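Kirola (Actinidia deliciosa, PDB 4IGV) probably binds small hydrophobic ligands, as relatives in the Bet v 1-like superfamily do, and is a ripening-related kiwifruit allergen of the MLP family. Local coordinates at residues S35-G47 and V52-G64. Numbering follows the deposited sequence.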
loop_
_atom_site.group_PDB
_atom_site.type_symbol
_atom_site.label_atom_id
_atom_site.label_comp_id
_atom_site.label_asym_id
_atom_site.label_seq_id
_atom_site.Cartn_x
_atom_site.Cartn_y
_atom_site.Cartn_z
ATOM N N SER A 35 -3.179 10.056 7.038
ATOM C CA SER A 35 -2.033 9.444 7.777
ATOM C C SER A 35 -0.772 10.293 7.540
ATOM O O SER A 35 0.264 9.818 7.058
ATOM C CB SER A 35 -1.785 7.994 7.329
ATOM O OG SER A 35 -1.030 7.257 8.280
ATOM N N PRO A 36 -0.801 11.567 8.001
ATOM C CA PRO A 36 0.262 12.510 7.667
ATOM C C PRO A 36 1.586 12.281 8.330
ATOM O O PRO A 36 2.605 12.756 7.819
ATOM C CB PRO A 36 -0.339 13.848 8.094
ATOM C CG PRO A 36 -1.295 13.478 9.171
ATOM C CD PRO A 36 -1.916 12.212 8.724
ATOM N N VAL A 37 1.601 11.536 9.428
ATOM C CA VAL A 37 2.881 11.178 10.047
ATOM C C VAL A 37 3.648 10.188 9.124
ATOM O O VAL A 37 4.895 10.257 9.007
ATOM C CB VAL A 37 2.667 10.595 11.451
ATOM C CG1 VAL A 37 4.004 10.136 11.999
ATOM C CG2 VAL A 37 1.985 11.685 12.399
ATOM N N ASN A 38 2.886 9.298 8.478
ATOM C CA ASN A 38 3.438 8.212 7.692
ATOM C C ASN A 38 3.689 8.604 6.229
ATOM O O ASN A 38 4.676 8.229 5.646
ATOM C CB ASN A 38 2.518 6.989 7.759
ATOM C CG ASN A 38 2.377 6.444 9.142
ATOM O OD1 ASN A 38 1.245 6.217 9.602
ATOM N ND2 ASN A 38 3.479 6.330 9.837
ATOM N N ILE A 39 2.768 9.360 5.658
ATOM C CA ILE A 39 2.771 9.716 4.231
ATOM C C ILE A 39 2.787 11.198 4.049
ATOM O O ILE A 39 1.864 11.919 4.530
ATOM C CB ILE A 39 1.539 9.143 3.526
ATOM C CG1 ILE A 39 1.465 7.620 3.706
ATOM C CG2 ILE A 39 1.542 9.537 2.029
ATOM C CD1 ILE A 39 2.458 6.918 2.988
ATOM N N GLN A 40 3.833 11.693 3.387
ATOM C CA GLN A 40 3.979 13.130 3.145
ATOM C C GLN A 40 3.587 13.567 1.736
ATOM O O GLN A 40 3.340 14.750 1.514
ATOM C CB GLN A 40 5.385 13.570 3.415
ATOM C CG GLN A 40 5.741 13.578 4.860
ATOM C CD GLN A 40 5.982 12.199 5.458
ATOM O OE1 GLN A 40 6.793 11.453 4.954
ATOM N NE2 GLN A 40 5.264 11.861 6.538
ATOM N N GLY A 41 3.525 12.640 0.798
ATOM C CA GLY A 41 3.114 12.996 -0.554
ATOM C C GLY A 41 2.786 11.742 -1.343
ATOM O O GLY A 41 3.436 10.711 -1.191
ATOM N N VAL A 42 1.752 11.852 -2.172
ATOM C CA VAL A 42 1.401 10.865 -3.188
ATOM C C VAL A 42 1.156 11.649 -4.451
ATOM O O VAL A 42 0.132 12.364 -4.584
ATOM C CB VAL A 42 0.132 10.178 -2.789
ATOM C CG1 VAL A 42 -0.223 9.145 -3.811
ATOM C CG2 VAL A 42 0.247 9.483 -1.392
ATOM N N ASP A 43 2.072 11.467 -5.402
ATOM C CA ASP A 43 2.098 12.290 -6.614
ATOM C C ASP A 43 1.993 11.437 -7.851
ATOM O O ASP A 43 2.890 10.619 -8.137
ATOM C CB ASP A 43 3.377 13.102 -6.703
ATOM C CG ASP A 43 3.568 13.982 -5.492
ATOM O OD1 ASP A 43 2.637 14.774 -5.203
ATOM O OD2 ASP A 43 4.550 13.762 -4.746
ATOM N N LEU A 44 0.911 11.613 -8.601
ATOM C CA LEU A 44 0.758 10.932 -9.863
ATOM C C LEU A 44 1.798 11.502 -10.819
ATOM O O LEU A 44 1.927 12.709 -10.969
ATOM C CB LEU A 44 -0.670 11.174 -10.387
ATOM C CG LEU A 44 -1.038 10.488 -11.708
ATOM C CD1 LEU A 44 -1.106 8.972 -11.554
ATOM C CD2 LEU A 44 -2.375 11.012 -12.106
ATOM N N LEU A 45 2.515 10.612 -11.487
ATOM C CA LEU A 45 3.505 10.984 -12.461
ATOM C C LEU A 45 3.087 10.701 -13.881
ATOM O O LEU A 45 3.435 11.465 -14.752
ATOM C CB LEU A 45 4.792 10.233 -12.166
ATOM C CG LEU A 45 5.486 10.516 -10.860
ATOM C CD1 LEU A 45 6.840 9.769 -10.827
ATOM C CD2 LEU A 45 5.701 11.979 -10.609
ATOM N N GLU A 46 2.365 9.604 -14.140
ATOM C CA GLU A 46 1.895 9.242 -15.469
ATOM C C GLU A 46 0.580 8.514 -15.374
ATOM O O GLU A 46 0.317 7.808 -14.382
ATOM C CB GLU A 46 2.906 8.373 -16.196
ATOM C CG GLU A 46 4.236 8.940 -16.344
ATOM C CD GLU A 46 4.243 10.283 -17.138
ATOM O OE1 GLU A 46 3.292 10.765 -17.876
ATOM O OE2 GLU A 46 5.272 11.004 -16.935
ATOM N N GLY A 47 -0.240 8.679 -16.406
ATOM C CA GLY A 47 -1.514 7.970 -16.441
ATOM C C GLY A 47 -2.592 8.757 -15.736
ATOM O O GLY A 47 -2.526 9.971 -15.592
ATOM N N VAL A 52 -4.717 0.896 -14.495
ATOM C CA VAL A 52 -3.557 0.057 -14.656
ATOM C C VAL A 52 -2.528 0.782 -15.490
ATOM O O VAL A 52 -2.841 1.448 -16.527
ATOM C CB VAL A 52 -3.932 -1.280 -15.264
ATOM C CG1 VAL A 52 -2.667 -2.053 -15.701
ATOM C CG2 VAL A 52 -4.807 -2.110 -14.291
ATOM N N GLY A 53 -1.290 0.731 -15.055
ATOM C CA GLY A 53 -0.202 1.416 -15.661
ATOM C C GLY A 53 0.096 2.783 -15.197
ATOM O O GLY A 53 1.128 3.378 -15.583
ATOM N N SER A 54 -0.731 3.331 -14.319
ATOM C CA SER A 54 -0.449 4.620 -13.740
ATOM C C SER A 54 0.815 4.522 -12.888
ATOM O O SER A 54 1.150 3.439 -12.300
ATOM C CB SER A 54 -1.622 5.166 -12.922
ATOM O OG SER A 54 -2.090 4.284 -11.907
ATOM N N VAL A 55 1.545 5.622 -12.798
ATOM C CA VAL A 55 2.813 5.659 -12.104
ATOM C C VAL A 55 2.718 6.707 -11.011
ATOM O O VAL A 55 2.334 7.851 -11.294
ATOM C CB VAL A 55 3.967 5.999 -13.079
ATOM C CG1 VAL A 55 5.338 6.117 -12.338
ATOM C CG2 VAL A 55 4.039 5.012 -14.266
ATOM N N ILE A 56 3.047 6.313 -9.795
ATOM C CA ILE A 56 2.803 7.108 -8.615
ATOM C C ILE A 56 4.097 7.207 -7.800
ATOM O O ILE A 56 4.807 6.206 -7.556
ATOM C CB ILE A 56 1.651 6.557 -7.763
ATOM C CG1 ILE A 56 0.386 6.455 -8.581
ATOM C CG2 ILE A 56 1.427 7.444 -6.517
ATOM C CD1 ILE A 56 -0.746 5.744 -7.818
ATOM N N PHE A 57 4.386 8.427 -7.333
ATOM C CA PHE A 57 5.557 8.677 -6.471
ATOM C C PHE A 57 5.077 8.887 -5.028
ATOM O O PHE A 57 4.145 9.628 -4.809
ATOM C CB PHE A 57 6.288 9.919 -6.973
ATOM C CG PHE A 57 7.539 10.276 -6.195
ATOM C CD1 PHE A 57 8.716 9.548 -6.390
ATOM C CD2 PHE A 57 7.546 11.355 -5.351
ATOM C CE1 PHE A 57 9.863 9.903 -5.707
ATOM C CE2 PHE A 57 8.721 11.709 -4.672
ATOM C CZ PHE A 57 9.870 10.957 -4.896
ATOM N N PHE A 58 5.751 8.224 -4.066
ATOM C CA PHE A 58 5.413 8.327 -2.663
ATOM C C PHE A 58 6.555 8.927 -1.892
ATOM O O PHE A 58 7.724 8.539 -2.066
ATOM C CB PHE A 58 5.119 6.951 -2.090
ATOM C CG PHE A 58 3.919 6.274 -2.673
ATOM C CD1 PHE A 58 2.683 6.459 -2.175
ATOM C CD2 PHE A 58 4.040 5.436 -3.781
ATOM C CE1 PHE A 58 1.564 5.829 -2.706
ATOM C CE2 PHE A 58 2.939 4.821 -4.296
ATOM C CZ PHE A 58 1.718 5.005 -3.766
ATOM N N LYS A 59 6.212 9.895 -1.035
ATOM C CA LYS A 59 7.133 10.419 -0.057
ATOM C C LYS A 59 6.573 9.954 1.289
ATOM O O LYS A 59 5.428 10.257 1.622
ATOM C CB LYS A 59 7.175 11.943 -0.093
ATOM C CG LYS A 59 7.719 12.487 -1.390
ATOM C CD LYS A 59 7.731 13.991 -1.345
ATOM C CE LYS A 59 8.692 14.509 -0.321
ATOM N NZ LYS A 59 8.903 15.975 -0.487
ATOM N N TYR A 60 7.360 9.191 2.044
ATOM C CA TYR A 60 6.910 8.605 3.271
ATOM C C TYR A 60 7.986 8.554 4.321
ATOM O O TYR A 60 9.154 8.837 4.030
ATOM C CB TYR A 60 6.304 7.188 2.991
ATOM C CG TYR A 60 7.249 6.077 2.560
ATOM C CD1 TYR A 60 7.682 5.129 3.449
ATOM C CD2 TYR A 60 7.708 5.980 1.252
ATOM C CE1 TYR A 60 8.543 4.054 3.036
ATOM C CE2 TYR A 60 8.566 4.947 0.841
ATOM C CZ TYR A 60 8.958 3.982 1.723
ATOM O OH TYR A 60 9.798 2.957 1.336
ATOM N N THR A 61 7.592 8.247 5.540
ATOM C CA THR A 61 8.510 8.200 6.648
ATOM C C THR A 61 8.310 6.892 7.392
ATOM O O THR A 61 7.181 6.544 7.761
ATOM C CB THR A 61 8.270 9.400 7.574
ATOM O OG1 THR A 61 8.522 10.624 6.865
ATOM C CG2 THR A 61 9.179 9.348 8.808
ATOM N N ILE A 62 9.418 6.189 7.617
ATOM C CA ILE A 62 9.452 4.909 8.335
ATOM C C ILE A 62 10.512 5.046 9.417
ATOM O O ILE A 62 11.672 5.392 9.131
ATOM C CB ILE A 62 9.928 3.737 7.387
ATOM C CG1 ILE A 62 8.888 3.361 6.338
ATOM C CG2 ILE A 62 10.369 2.503 8.266
ATOM C CD1 ILE A 62 8.031 2.149 6.706
ATOM N N ASP A 63 10.111 4.781 10.660
ATOM C CA ASP A 63 10.997 4.933 11.818
ATOM C C ASP A 63 11.687 6.297 11.832
ATOM O O ASP A 63 12.888 6.399 12.087
ATOM C CB ASP A 63 12.015 3.787 11.865
ATOM C CG ASP A 63 11.382 2.445 12.267
ATOM O OD1 ASP A 63 10.210 2.417 12.685
ATOM O OD2 ASP A 63 12.078 1.408 12.206
ATOM N N GLY A 64 10.913 7.337 11.525
ATOM C CA GLY A 64 11.402 8.725 11.492
ATOM C C GLY A 64 12.316 9.104 10.340
ATOM O O GLY A 64 12.859 10.217 10.330
HETATM O O HOH W 1 6.093 5.909 9.888
#
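Lys59 O is gripped by two backbone donors, Gln40 N at 2.8 Å and Gly41 N at 3.2 Å. Two residues thus face one, which makes a classic beta bulge. The same happens at Val55 O, bonded to Leu45 N and weakly to Glu46 N. Between the bulges, Asp43 and Phe57 form an antiparallel hydrogen-bonded pair. The side chains of Gln40 and Thr61 cross at about a right angle. Thr61 OG1 donates to Gln40 OE1 over 2.7 Å, from 49° above the carbonyl plane rather than on a lone pair. Gln40 NE2 bonds back to Pro36 O, so both ends of the amide are held. A bend at chi2 (75°) turns the amide of Gln40 back so that OE1 reaches Thr61 and NE2 reaches Pro36 O. On the face with Val42, Val42 CG1 meets Ile56 CG2 at 3.6 Å and also touches Phe58 CE1. Ile56 CG2 lies over the rim of one face of the Phe58 ring. Ile31 of helix 30-34 covers Ile39 and Val42 on this side. On the other face, Asp43 OD2 sits at the edge of the Phe57 ring, in its plane, and the carboxylate and ring are nearly coplanar (20°). Leu45 CD1 packs on Phe57 CB at 3.9 Å. Strand 55-62 continues the sheet to strand 65-77, while strand 39-46 is the outermost strand on this side within the chain. This is the bulged hairpin that follows the two short helices of the Bet v 1 fold and forms one edge of its seven-stranded antiparallel sheet.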